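Local coordinates for conserved hypothetical cytochrome protein (Kuenenia stuttgartiensis, PDB 6H5L) that probably carries electrons through two covalently bound heme c groups, as one component of an anammox reductase complex containing sixty hemes, at residues F44-Y49 with L96-S100; I65-S70 with R89-V93; F169-F174 with V215-Q220. All blocks are in the same frame, centred on the assembly; numbering follows the deposited sequence.

Contact 1 of 3, residues F44-Y49 with L96-S100; sequences FTLGAY and LKSFS. With HEC (heme c), chain L.
Phe44 meets Leu96 as a ring lying under a branched aliphatic group. Leu96 CG sits 3.8 Å from the centroid of the Phe44 ring and 15° off its normal, a CH-pi contact, while Leu96 CD2 reaches on to Phe44 CZ. The far rim of the ring points at the porphyrin, with Phe44 CZ 3.5 Å from heme C4A, and the ring also stacks on His23, an axial ligand of the iron. With CG anti to the carbonyl carbon (chi1 -62°), Phe44 runs alongside Phe99, which points the same way; its own CB meets the edge of the Phe99 ring, 3.7 Å from Phe99 CD2. At Thr45 the backbone takes over. Thr45 CA approaches Phe99 O at 3.3 Å in a CA-H...O contact, and Ser100 OG gives a weak hydrogen bond of 3.2 Å to Thr45 O; the Thr45 hydroxyl turns instead to Asn43. A side chain at Gly47 would run into Ser100 OG, and the positive phi of 66° is itself easiest for glycine. Last comes Tyr49, whose OH lies 3.7 Å from Leu96 CB and whose CD2 flanks the CBA carbon of a heme propionate arm, so that the side chain spans from Leu96 to that arm. Ser100 OG also bonds weakly to Ala102 N. The loop after the His23 helix thus packs on the end of helix 93-97, consistent with a cytochrome c domain: apolar carbon borders the porphyrin edge and His23, while the one hydrogen bond across the two segments is weak and ends on a backbone carbonyl.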
loop_
_atom_site.group_PDB
_atom_site.type_symbol
_atom_site.label_atom_id
_atom_site.label_comp_id
_atom_site.label_asym_id
_atom_site.label_seq_id
_atom_site.Cartn_x
_atom_site.Cartn_y
_atom_site.Cartn_z
ATOM N N PHE B 44 9.495 47.608 -27.979
ATOM C CA PHE B 44 8.697 48.784 -27.654
ATOM C C PHE B 44 8.366 49.639 -28.870
ATOM O O PHE B 44 7.479 50.495 -28.776
ATOM C CB PHE B 44 9.430 49.638 -26.619
ATOM C CG PHE B 44 9.665 48.940 -25.311
ATOM C CD1 PHE B 44 8.639 48.259 -24.676
ATOM C CD2 PHE B 44 10.917 48.958 -24.718
ATOM C CE1 PHE B 44 8.858 47.616 -23.473
ATOM C CE2 PHE B 44 11.140 48.316 -23.517
ATOM C CZ PHE B 44 10.109 47.644 -22.893
ATOM N N THR B 45 9.048 49.431 -30.000
ATOM C CA THR B 45 8.872 50.303 -31.155
ATOM C C THR B 45 7.514 50.132 -31.823
ATOM O O THR B 45 7.096 51.013 -32.581
ATOM C CB THR B 45 9.979 50.056 -32.183
ATOM O OG1 THR B 45 9.807 48.758 -32.768
ATOM C CG2 THR B 45 11.352 50.131 -31.524
ATOM N N LEU B 46 6.815 49.027 -31.562
ATOM C CA LEU B 46 5.516 48.781 -32.172
ATOM C C LEU B 46 4.369 49.441 -31.420
ATOM O O LEU B 46 3.258 49.517 -31.957
ATOM C CB LEU B 46 5.256 47.272 -32.268
ATOM C CG LEU B 46 4.248 46.818 -33.327
ATOM C CD1 LEU B 46 4.781 47.111 -34.719
ATOM C CD2 LEU B 46 3.912 45.342 -33.176
ATOM N N GLY B 47 4.606 49.928 -30.204
ATOM C CA GLY B 47 3.525 50.472 -29.407
ATOM C C GLY B 47 2.486 49.461 -28.984
ATOM O O GLY B 47 1.363 49.845 -28.647
ATOM N N ALA B 48 2.833 48.174 -28.989
ATOM C CA ALA B 48 1.920 47.092 -28.635
ATOM C C ALA B 48 2.315 46.554 -27.266
ATOM O O ALA B 48 3.361 45.910 -27.121
ATOM C CB ALA B 48 1.946 45.988 -29.689
ATOM N N TYR B 49 1.478 46.817 -26.266
ATOM C CA TYR B 49 1.708 46.378 -24.898
ATOM C C TYR B 49 0.655 45.346 -24.520
ATOM O O TYR B 49 -0.541 45.564 -24.740
ATOM C CB TYR B 49 1.676 47.561 -23.929
ATOM C CG TYR B 49 2.891 48.463 -24.018
ATOM C CD1 TYR B 49 3.137 49.224 -25.154
ATOM C CD2 TYR B 49 3.786 48.562 -22.960
ATOM C CE1 TYR B 49 4.243 50.049 -25.237
ATOM C CE2 TYR B 49 4.895 49.387 -23.034
ATOM C CZ TYR B 49 5.117 50.128 -24.174
ATOM O OH TYR B 49 6.218 50.949 -24.256
ATOM N N LEU B 96 10.497 54.629 -22.883
ATOM C CA LEU B 96 9.795 53.559 -23.584
ATOM C C LEU B 96 8.774 54.118 -24.569
ATOM O O LEU B 96 8.563 53.547 -25.645
ATOM C CB LEU B 96 9.115 52.632 -22.576
ATOM C CG LEU B 96 9.907 51.432 -22.049
ATOM C CD1 LEU B 96 11.176 51.864 -21.330
ATOM C CD2 LEU B 96 9.041 50.575 -21.136
ATOM N N LYS B 97 8.131 55.235 -24.216
ATOM C CA LYS B 97 7.148 55.839 -25.109
ATOM C C LYS B 97 7.804 56.443 -26.343
ATOM O O LYS B 97 7.200 56.449 -27.422
ATOM C CB LYS B 97 6.341 56.906 -24.365
ATOM C CG LYS B 97 5.560 56.382 -23.172
ATOM C CD LYS B 97 4.766 57.485 -22.491
ATOM C CE LYS B 97 3.608 57.950 -23.359
ATOM N NZ LYS B 97 2.820 59.031 -22.706
ATOM N N SER B 98 9.034 56.946 -26.210
ATOM C CA SER B 98 9.716 57.580 -27.331
ATOM C C SER B 98 10.159 56.585 -28.396
ATOM O O SER B 98 10.589 57.010 -29.473
ATOM C CB SER B 98 10.930 58.370 -26.834
ATOM O OG SER B 98 11.978 57.506 -26.436
ATOM N N PHE B 99 10.062 55.282 -28.127
ATOM C CA PHE B 99 10.487 54.281 -29.096
ATOM C C PHE B 99 9.464 54.055 -30.201
ATOM O O PHE B 99 9.816 53.493 -31.246
ATOM C CB PHE B 99 10.777 52.954 -28.389
ATOM C CG PHE B 99 11.942 53.011 -27.438
ATOM C CD1 PHE B 99 13.078 53.742 -27.749
ATOM C CD2 PHE B 99 11.897 52.335 -26.230
ATOM C CE1 PHE B 99 14.148 53.793 -26.873
ATOM C CE2 PHE B 99 12.962 52.383 -25.350
ATOM C CZ PHE B 99 14.090 53.113 -25.672
ATOM N N SER B 100 8.217 54.476 -30.005
ATOM C CA SER B 100 7.145 54.239 -30.962
ATOM C C SER B 100 6.508 55.564 -31.350
ATOM O O SER B 100 6.122 56.352 -30.481
ATOM C CB SER B 100 6.092 53.287 -30.387
ATOM O OG SER B 100 5.030 53.091 -31.302
HETATM FE FE HEC L . 11.463 44.196 -19.668
HETATM C CHA HEC L . 8.571 43.006 -21.070
HETATM C CHB HEC L . 9.933 47.253 -19.180
HETATM C CHC HEC L . 14.368 45.456 -18.309
HETATM C CHD HEC L . 13.059 41.202 -20.247
HETATM N NA HEC L . 9.602 44.985 -20.050
HETATM C C1A HEC L . 8.555 44.315 -20.642
HETATM C C2A HEC L . 7.415 45.205 -20.741
HETATM C C3A HEC L . 7.796 46.394 -20.218
HETATM C C4A HEC L . 9.173 46.266 -19.774
HETATM C CMA HEC L . 7.000 47.712 -20.062
HETATM C CAA HEC L . 6.090 44.705 -21.388
HETATM C CBA HEC L . 4.808 45.510 -21.180
HETATM C CGA HEC L . 3.689 44.854 -21.951
HETATM O O1A HEC L . 3.981 44.085 -22.904
HETATM O O2A HEC L . 2.503 45.103 -21.613
HETATM N NB HEC L . 12.046 46.017 -18.906
HETATM C C1B HEC L . 11.246 47.136 -18.770
HETATM C C2B HEC L . 12.031 48.164 -18.111
HETATM C C3B HEC L . 13.252 47.671 -17.877
HETATM C C4B HEC L . 13.286 46.309 -18.368
HETATM C CMB HEC L . 11.531 49.585 -17.770
HETATM C CAB HEC L . 14.440 48.388 -17.195
HETATM C CBB HEC L . 14.161 48.603 -15.690
HETATM N NC HEC L . 13.358 43.471 -19.343
HETATM C C1C HEC L . 14.407 44.155 -18.760
HETATM C C2C HEC L . 15.503 43.226 -18.577
HETATM C C3C HEC L . 15.188 42.102 -19.235
HETATM C C4C HEC L . 13.802 42.199 -19.651
HETATM C CMC HEC L . 16.921 43.643 -18.126
HETATM C CAC HEC L . 16.076 40.845 -19.396
HETATM C CBC HEC L . 16.305 40.175 -18.025
HETATM N ND HEC L . 10.905 42.386 -20.526
HETATM C C1D HEC L . 11.742 41.279 -20.652
HETATM C C2D HEC L . 10.998 40.209 -21.281
HETATM C C3D HEC L . 9.597 40.780 -21.536
HETATM C C4D HEC L . 9.634 42.132 -21.034
HETATM C CMD HEC L . 11.513 38.795 -21.623
HETATM C CAD HEC L . 8.389 40.076 -22.188
HETATM C CBD HEC L . 7.702 39.189 -21.157
HETATM C CGD HEC L . 6.556 38.460 -21.804
HETATM O O1D HEC L . 5.674 39.128 -22.403
HETATM O O2D HEC L . 6.518 37.206 -21.709
#

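Contact 2 of 3, residues I65-S70 with R89-V93; sequences IYRTIS and RASVV. With HEC (heme c), chain L.
Arg89 reaches across to Ser70, its NH1 donating a hydrogen bond to Ser70 OG at 2.6 Å, with the acceptor in the guanidinium plane. A bend at chi3 (-97°) turns the guanidinium over to Ser70 and the Tyr66 hydroxyl. Over one face of that guanidinium lies Tyr66 OH, the ring and guanidinium planes only 19° apart, while Arg89 CB comes 3.6 Å from Tyr66 CE1. Beside this polar corner the packing is aliphatic: Ile69 CG2 slides past Arg89 CG, and Ile69 CD1 touches Val92 CG2 at 3.9 Å. Ile69 and Val92 both rest on the heme methyl CMB, with Ile69 CG1 3.6 Å from it. Ile65 CD1 meets Val93 CG1. A second shell fixes the polar groups. The Ser70 hydroxyl donates to Tyr66 O at 3.0 Å, and Ser70 N reaches that carbonyl from the opposite face, so the serine is tied to its own helix while it accepts from the arginine; Arg89 NH2 is held by Leu84 O. A leucine in place of Arg89 would probably leave Ser70 OG without its donor and the Tyr66 hydroxyl without the guanidinium face it lies against. Outside, Leu116 of a second copy of this protein packs on Tyr66 and Ser70. Helix 62-71 packed on the chain at the end of helix 86-91, beside a heme whose iron is bound by His23 and Met78, is consistent with a class I cytochrome c domain.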
loop_
_atom_site.group_PDB
_atom_site.type_symbol
_atom_site.label_atom_id
_atom_site.label_comp_id
_atom_site.label_asym_id
_atom_site.label_seq_id
_atom_site.Cartn_x
_atom_site.Cartn_y
_atom_site.Cartn_z
ATOM N N ILE B 65 2.262 51.240 -17.890
ATOM C CA ILE B 65 3.669 50.901 -18.079
ATOM C C ILE B 65 4.394 50.864 -16.739
ATOM O O ILE B 65 5.153 49.932 -16.451
ATOM C CB ILE B 65 4.332 51.891 -19.054
ATOM C CG1 ILE B 65 3.593 51.893 -20.394
ATOM C CG2 ILE B 65 5.799 51.545 -19.254
ATOM C CD1 ILE B 65 4.076 52.962 -21.355
ATOM N N TYR B 66 4.168 51.877 -15.898
ATOM C CA TYR B 66 4.791 51.902 -14.578
ATOM C C TYR B 66 4.404 50.682 -13.752
ATOM O O TYR B 66 5.215 50.184 -12.965
ATOM C CB TYR B 66 4.403 53.186 -13.842
ATOM C CG TYR B 66 5.050 53.340 -12.484
ATOM C CD1 TYR B 66 6.281 53.969 -12.348
ATOM C CD2 TYR B 66 4.432 52.854 -11.339
ATOM C CE1 TYR B 66 6.878 54.108 -11.110
ATOM C CE2 TYR B 66 5.022 52.985 -10.098
ATOM C CZ TYR B 66 6.243 53.613 -9.989
ATOM O OH TYR B 66 6.829 53.743 -8.755
ATOM N N ARG B 67 3.176 50.189 -13.917
ATOM C CA ARG B 67 2.746 49.012 -13.171
ATOM C C ARG B 67 3.509 47.774 -13.619
ATOM O O ARG B 67 3.975 46.988 -12.787
ATOM C CB ARG B 67 1.242 48.810 -13.339
ATOM C CG ARG B 67 0.656 47.733 -12.438
ATOM C CD ARG B 67 -0.854 47.646 -12.594
ATOM N NE ARG B 67 -1.527 47.596 -11.300
ATOM C CZ ARG B 67 -2.833 47.406 -11.144
ATOM N NH1 ARG B 67 -3.613 47.241 -12.204
ATOM N NH2 ARG B 67 -3.357 47.377 -9.926
ATOM N N THR B 68 3.643 47.583 -14.933
ATOM C CA THR B 68 4.360 46.418 -15.445
ATOM C C THR B 68 5.828 46.449 -15.034
ATOM O O THR B 68 6.413 45.406 -14.715
ATOM C CB THR B 68 4.232 46.352 -16.967
ATOM O OG1 THR B 68 2.855 46.501 -17.337
ATOM C CG2 THR B 68 4.742 45.018 -17.490
ATOM N N ILE B 69 6.440 47.636 -15.038
ATOM C CA ILE B 69 7.832 47.768 -14.613
ATOM C C ILE B 69 7.981 47.387 -13.146
ATOM O O ILE B 69 8.917 46.672 -12.765
ATOM C CB ILE B 69 8.335 49.201 -14.877
ATOM C CG1 ILE B 69 8.250 49.540 -16.367
ATOM C CG2 ILE B 69 9.757 49.372 -14.366
ATOM C CD1 ILE B 69 8.426 51.018 -16.669
ATOM N N SER B 70 7.057 47.849 -12.301
ATOM C CA SER B 70 7.155 47.579 -10.871
ATOM C C SER B 70 6.868 46.117 -10.556
ATOM O O SER B 70 7.574 45.499 -9.752
ATOM C CB SER B 70 6.197 48.488 -10.102
ATOM O OG SER B 70 6.525 49.853 -10.300
ATOM N N ARG B 89 11.833 54.359 -11.798
ATOM C CA ARG B 89 10.889 53.618 -12.630
ATOM C C ARG B 89 9.964 54.550 -13.399
ATOM O O ARG B 89 9.514 54.210 -14.499
ATOM C CB ARG B 89 10.070 52.661 -11.766
ATOM C CG ARG B 89 10.828 51.440 -11.281
ATOM C CD ARG B 89 9.953 50.608 -10.359
ATOM N NE ARG B 89 10.202 50.906 -8.952
ATOM C CZ ARG B 89 9.293 50.786 -7.991
ATOM N NH1 ARG B 89 8.062 50.392 -8.284
ATOM N NH2 ARG B 89 9.611 51.074 -6.737
ATOM N N ALA B 90 9.661 55.722 -12.840
ATOM C CA ALA B 90 8.788 56.666 -13.525
ATOM C C ALA B 90 9.517 57.422 -14.629
ATOM O O ALA B 90 8.890 57.822 -15.616
ATOM C CB ALA B 90 8.183 57.648 -12.520
ATOM N N SER B 91 10.830 57.620 -14.489
ATOM C CA SER B 91 11.584 58.387 -15.474
ATOM C C SER B 91 11.843 57.612 -16.759
ATOM O O SER B 91 12.166 58.229 -17.781
ATOM C CB SER B 91 12.918 58.846 -14.878
ATOM O OG SER B 91 13.775 57.746 -14.633
ATOM N N VAL B 92 11.714 56.280 -16.739
ATOM C CA VAL B 92 11.916 55.481 -17.946
ATOM C C VAL B 92 10.635 55.271 -18.736
ATOM O O VAL B 92 10.699 54.783 -19.876
ATOM C CB VAL B 92 12.530 54.103 -17.624
ATOM C CG1 VAL B 92 13.878 54.260 -16.953
ATOM C CG2 VAL B 92 11.580 53.283 -16.756
ATOM N N VAL B 93 9.475 55.607 -18.167
ATOM C CA VAL B 93 8.224 55.511 -18.919
ATOM C C VAL B 93 8.266 56.324 -20.212
ATOM O O VAL B 93 7.948 55.766 -21.271
ATOM C CB VAL B 93 7.032 55.885 -18.022
ATOM C CG1 VAL B 93 5.738 55.874 -18.822
ATOM C CG2 VAL B 93 6.944 54.933 -16.838
HETATM FE FE HEC L . 11.463 44.196 -19.668
HETATM C CHA HEC L . 8.571 43.006 -21.070
HETATM C CHB HEC L . 9.933 47.253 -19.180
HETATM C CHC HEC L . 14.368 45.456 -18.309
HETATM C CHD HEC L . 13.059 41.202 -20.247
HETATM N NA HEC L . 9.602 44.985 -20.050
HETATM C C1A HEC L . 8.555 44.315 -20.642
HETATM C C2A HEC L . 7.415 45.205 -20.741
HETATM C C3A HEC L . 7.796 46.394 -20.218
HETATM C C4A HEC L . 9.173 46.266 -19.774
HETATM C CMA HEC L . 7.000 47.712 -20.062
HETATM C CAA HEC L . 6.090 44.705 -21.388
HETATM C CBA HEC L . 4.808 45.510 -21.180
HETATM C CGA HEC L . 3.689 44.854 -21.951
HETATM O O1A HEC L . 3.981 44.085 -22.904
HETATM O O2A HEC L . 2.503 45.103 -21.613
HETATM N NB HEC L . 12.046 46.017 -18.906
HETATM C C1B HEC L . 11.246 47.136 -18.770
HETATM C C2B HEC L . 12.031 48.164 -18.111
HETATM C C3B HEC L . 13.252 47.671 -17.877
HETATM C C4B HEC L . 13.286 46.309 -18.368
HETATM C CMB HEC L . 11.531 49.585 -17.770
HETATM C CAB HEC L . 14.440 48.388 -17.195
HETATM C CBB HEC L . 14.161 48.603 -15.690
HETATM N NC HEC L . 13.358 43.471 -19.343
HETATM C C1C HEC L . 14.407 44.155 -18.760
HETATM C C2C HEC L . 15.503 43.226 -18.577
HETATM C C3C HEC L . 15.188 42.102 -19.235
HETATM C C4C HEC L . 13.802 42.199 -19.651
HETATM C CMC HEC L . 16.921 43.643 -18.126
HETATM C CAC HEC L . 16.076 40.845 -19.396
HETATM C CBC HEC L . 16.305 40.175 -18.025
HETATM N ND HEC L . 10.905 42.386 -20.526
HETATM C C1D HEC L . 11.742 41.279 -20.652
HETATM C C2D HEC L . 10.998 40.209 -21.281
HETATM C C3D HEC L . 9.597 40.780 -21.536
HETATM C C4D HEC L . 9.634 42.132 -21.034
HETATM C CMD HEC L . 11.513 38.795 -21.623
HETATM C CAD HEC L . 8.389 40.076 -22.188
HETATM C CBD HEC L . 7.702 39.189 -21.157
HETATM C CGD HEC L . 6.556 38.460 -21.804
HETATM O O1D HEC L . 5.674 39.128 -22.403
HETATM O O2D HEC L . 6.518 37.206 -21.709
#

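Contact 3 of 3, residues F169-F174 with V215-Q220; sequences FTTGKF and VMSLVQ. With HEC (heme c), chain K.
The ring of Phe169 has Leu218 CD1 at its edge, 4.1 Å from Phe169 CE1, and Val215 CG1 approaching obliquely, 4.0 Å from the same carbon. It also meets the imidazole of His142, an axial ligand of the second heme, with the planes about 65° apart. Around the Phe174 ring four neighbours come in at a slant: Val215 CG1, Val219 CG2, the heme methyl CMA and the sulfur of Met216, the last a Met-aromatic contact with SD 5.1 Å from the ring centroid. This is the cytochrome c fold of the second heme domain, in which the loop that follows the histidine ligand is closed against the end of helix 205-217. Val215 is common to both aromatic groups and to the cofactor, for its CG1 touches both rings and its CG2 lies near heme CMB. Phe174 stands with CG anti to the carbonyl carbon (chi1 -56°), which sends the ring toward the helix while its CB remains beside the heme propionate oxygens. Met216 starts out away from the loop, and the bends at chi2 and chi3 bring its sulfur back to Phe174 CE2; Val183 of helix 180-189 packs on both Phe174 and Met216. Phe169 also opens a type I beta turn that runs to Gly172, closed by Gly172 N bonding to Phe169 O at 2.9 Å. Val219 settles on this turn, its CG1 3.6 Å from Gly172 CA, a place where the absence of a side chain allows so close an approach. The Thr170 hydroxyl is turned to Asp168, whereas its carbonyl serves the contact: Gln220 N donates to Thr170 O at 3.2 Å, in the carbonyl plane, with an angle of 148° at the hydrogen.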
loop_
_atom_site.group_PDB
_atom_site.type_symbol
_atom_site.label_atom_id
_atom_site.label_comp_id
_atom_site.label_asym_id
_atom_site.label_seq_id
_atom_site.Cartn_x
_atom_site.Cartn_y
_atom_site.Cartn_z
ATOM N N PHE B 169 -0.921 27.981 -17.537
ATOM C CA PHE B 169 -1.321 28.903 -16.481
ATOM C C PHE B 169 -1.946 28.204 -15.281
ATOM O O PHE B 169 -2.398 28.886 -14.355
ATOM C CB PHE B 169 -2.277 29.981 -17.026
ATOM C CG PHE B 169 -3.590 29.456 -17.559
ATOM C CD1 PHE B 169 -4.589 29.017 -16.700
ATOM C CD2 PHE B 169 -3.844 29.455 -18.921
ATOM C CE1 PHE B 169 -5.795 28.551 -17.190
ATOM C CE2 PHE B 169 -5.051 28.995 -19.417
ATOM C CZ PHE B 169 -6.028 28.544 -18.551
ATOM N N THR B 170 -1.982 26.870 -15.266
ATOM C CA THR B 170 -2.470 26.159 -14.089
ATOM C C THR B 170 -1.576 26.368 -12.875
ATOM O O THR B 170 -1.999 26.060 -11.755
ATOM C CB THR B 170 -2.602 24.662 -14.381
ATOM O OG1 THR B 170 -1.306 24.104 -14.637
ATOM C CG2 THR B 170 -3.498 24.431 -15.590
ATOM N N THR B 171 -0.356 26.876 -13.070
ATOM C CA THR B 171 0.496 27.244 -11.946
ATOM C C THR B 171 -0.014 28.483 -11.225
ATOM O O THR B 171 0.366 28.715 -10.073
ATOM C CB THR B 171 1.927 27.488 -12.426
ATOM O OG1 THR B 171 1.950 28.623 -13.300
ATOM C CG2 THR B 171 2.455 26.271 -13.171
ATOM N N GLY B 172 -0.858 29.281 -11.876
ATOM C CA GLY B 172 -1.368 30.500 -11.292
ATOM C C GLY B 172 -0.490 31.717 -11.469
ATOM O O GLY B 172 -0.843 32.790 -10.964
ATOM N N LYS B 173 0.637 31.591 -12.168
ATOM C CA LYS B 173 1.532 32.724 -12.405
ATOM C C LYS B 173 1.178 33.344 -13.754
ATOM O O LYS B 173 1.817 33.098 -14.780
ATOM C CB LYS B 173 2.991 32.285 -12.342
ATOM C CG LYS B 173 3.409 31.724 -10.992
ATOM C CD LYS B 173 4.899 31.914 -10.734
ATOM C CE LYS B 173 5.241 33.378 -10.498
ATOM N NZ LYS B 173 6.608 33.541 -9.924
ATOM N N PHE B 174 0.130 34.163 -13.743
ATOM C CA PHE B 174 -0.271 34.894 -14.933
ATOM C C PHE B 174 0.676 36.064 -15.169
ATOM O O PHE B 174 1.198 36.670 -14.228
ATOM C CB PHE B 174 -1.708 35.396 -14.797
ATOM C CG PHE B 174 -2.704 34.308 -14.507
ATOM C CD1 PHE B 174 -3.270 33.574 -15.535
ATOM C CD2 PHE B 174 -3.071 34.018 -13.204
ATOM C CE1 PHE B 174 -4.187 32.573 -15.270
ATOM C CE2 PHE B 174 -3.987 33.018 -12.931
ATOM C CZ PHE B 174 -4.546 32.294 -13.965
ATOM N N VAL B 215 -11.511 30.167 -14.954
ATOM C CA VAL B 215 -10.073 30.162 -15.214
ATOM C C VAL B 215 -9.298 30.011 -13.911
ATOM O O VAL B 215 -8.327 29.247 -13.834
ATOM C CB VAL B 215 -9.660 31.435 -15.977
ATOM C CG1 VAL B 215 -8.144 31.541 -16.051
ATOM C CG2 VAL B 215 -10.258 31.432 -17.373
ATOM N N MET B 216 -9.716 30.729 -12.865
ATOM C CA MET B 216 -9.098 30.554 -11.556
ATOM C C MET B 216 -9.324 29.147 -11.016
ATOM O O MET B 216 -8.489 28.629 -10.265
ATOM C CB MET B 216 -9.643 31.591 -10.574
ATOM C CG MET B 216 -9.474 33.034 -11.028
ATOM S SD MET B 216 -7.749 33.531 -11.196
ATOM C CE MET B 216 -7.585 34.639 -9.800
ATOM N N SER B 217 -10.444 28.518 -11.385
ATOM C CA SER B 217 -10.713 27.152 -10.948
ATOM C C SER B 217 -9.685 26.171 -11.495
ATOM O O SER B 217 -9.406 25.147 -10.860
ATOM C CB SER B 217 -12.122 26.737 -11.374
ATOM O OG SER B 217 -12.217 25.330 -11.524
ATOM N N LEU B 218 -9.114 26.460 -12.664
ATOM C CA LEU B 218 -8.130 25.573 -13.273
ATOM C C LEU B 218 -6.769 25.638 -12.592
ATOM O O LEU B 218 -5.933 24.759 -12.829
ATOM C CB LEU B 218 -7.985 25.898 -14.762
ATOM C CG LEU B 218 -9.254 25.704 -15.595
ATOM C CD1 LEU B 218 -9.017 26.091 -17.047
ATOM C CD2 LEU B 218 -9.747 24.269 -15.492
ATOM N N VAL B 219 -6.525 26.655 -11.761
ATOM C CA VAL B 219 -5.286 26.712 -10.996
ATOM C C VAL B 219 -5.278 25.605 -9.945
ATOM O O VAL B 219 -6.323 25.089 -9.529
ATOM C CB VAL B 219 -5.117 28.100 -10.354
ATOM C CG1 VAL B 219 -3.716 28.282 -9.782
ATOM C CG2 VAL B 219 -5.422 29.193 -11.364
ATOM N N GLN B 220 -4.078 25.226 -9.517
ATOM C CA GLN B 220 -3.925 24.212 -8.482
ATOM C C GLN B 220 -3.691 24.856 -7.120
ATOM O O GLN B 220 -2.551 24.991 -6.676
ATOM C CB GLN B 220 -2.773 23.263 -8.822
ATOM C CG GLN B 220 -2.715 22.833 -10.285
ATOM C CD GLN B 220 -3.802 21.838 -10.674
ATOM O OE1 GLN B 220 -4.842 21.737 -10.022
ATOM N NE2 GLN B 220 -3.558 21.093 -11.745
HETATM FE FE HEC K . -5.754 32.927 -24.314
HETATM C CHA HEC K . -3.077 34.481 -22.829
HETATM C CHB HEC K . -7.374 32.856 -21.283
HETATM C CHC HEC K . -8.577 31.707 -25.841
HETATM C CHD HEC K . -3.932 32.296 -27.139
HETATM N NA HEC K . -5.329 33.608 -22.412
HETATM C C1A HEC K . -4.112 34.112 -21.998
HETATM C C2A HEC K . -4.126 34.189 -20.548
HETATM C C3A HEC K . -5.312 33.736 -20.123
HETATM C C4A HEC K . -6.093 33.363 -21.286
HETATM C CMA HEC K . -5.783 33.627 -18.655
HETATM C CAA HEC K . -2.964 34.695 -19.662
HETATM C CBA HEC K . -3.259 36.106 -19.155
HETATM C CGA HEC K . -2.097 36.596 -18.330
HETATM O O1A HEC K . -1.054 35.895 -18.285
HETATM O O2A HEC K . -2.211 37.690 -17.719
HETATM N NB HEC K . -7.611 32.306 -23.668
HETATM C C1B HEC K . -8.113 32.527 -22.400
HETATM C C2B HEC K . -9.552 32.366 -22.450
HETATM C C3B HEC K . -9.891 32.044 -23.709
HETATM C C4B HEC K . -8.674 32.003 -24.498
HETATM C CMB HEC K . -10.483 32.517 -21.226
HETATM C CAB HEC K . -11.305 31.756 -24.267
HETATM C CBB HEC K . -12.254 32.967 -24.133
HETATM N NC HEC K . -6.169 32.106 -26.135
HETATM C C1C HEC K . -7.421 31.739 -26.593
HETATM C C2C HEC K . -7.331 31.530 -28.025
HETATM C C3C HEC K . -6.032 31.563 -28.355
HETATM C C4C HEC K . -5.283 32.014 -27.191
HETATM C CMC HEC K . -8.475 30.937 -28.884
HETATM C CAC HEC K . -5.434 31.313 -29.762
HETATM C CBC HEC K . -5.877 32.419 -30.744
HETATM N ND HEC K . -3.790 33.315 -24.888
HETATM C C1D HEC K . -3.274 32.992 -26.141
HETATM C C2D HEC K . -1.925 33.507 -26.225
HETATM C C3D HEC K . -1.655 34.191 -24.876
HETATM C C4D HEC K . -2.870 34.020 -24.113
HETATM C CMD HEC K . -0.959 33.393 -27.423
HETATM C CAD HEC K . -0.364 34.910 -24.426
HETATM C CBD HEC K . 0.644 33.885 -23.914
HETATM C CGD HEC K . 1.956 34.559 -23.608
HETATM O O1D HEC K . 2.004 35.817 -23.597
HETATM O O2D HEC K . 2.960 33.835 -23.376
#

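In the fold
Contacts 1 and 3 are counterparts in the two heme domains, their centres about 30 Å apart. Each ties the loop after a heme-ligating histidine to the end of a later helix, and each places a phenylalanine against that histidine. Contact 1 is buried; contact 3 is only partly buried, ends at the last ordered residue and is joined by a backbone-to-backbone bond, where contact 1 has a weak one from a serine hydroxyl. Contact 2 is different in kind: helix 62-71 against the end of helix 86-91 and the residues that follow it, also buried, with an arginine-serine bond on the side facing another subunit. Contacts 1 and 2 share one heme and touch through Ile65.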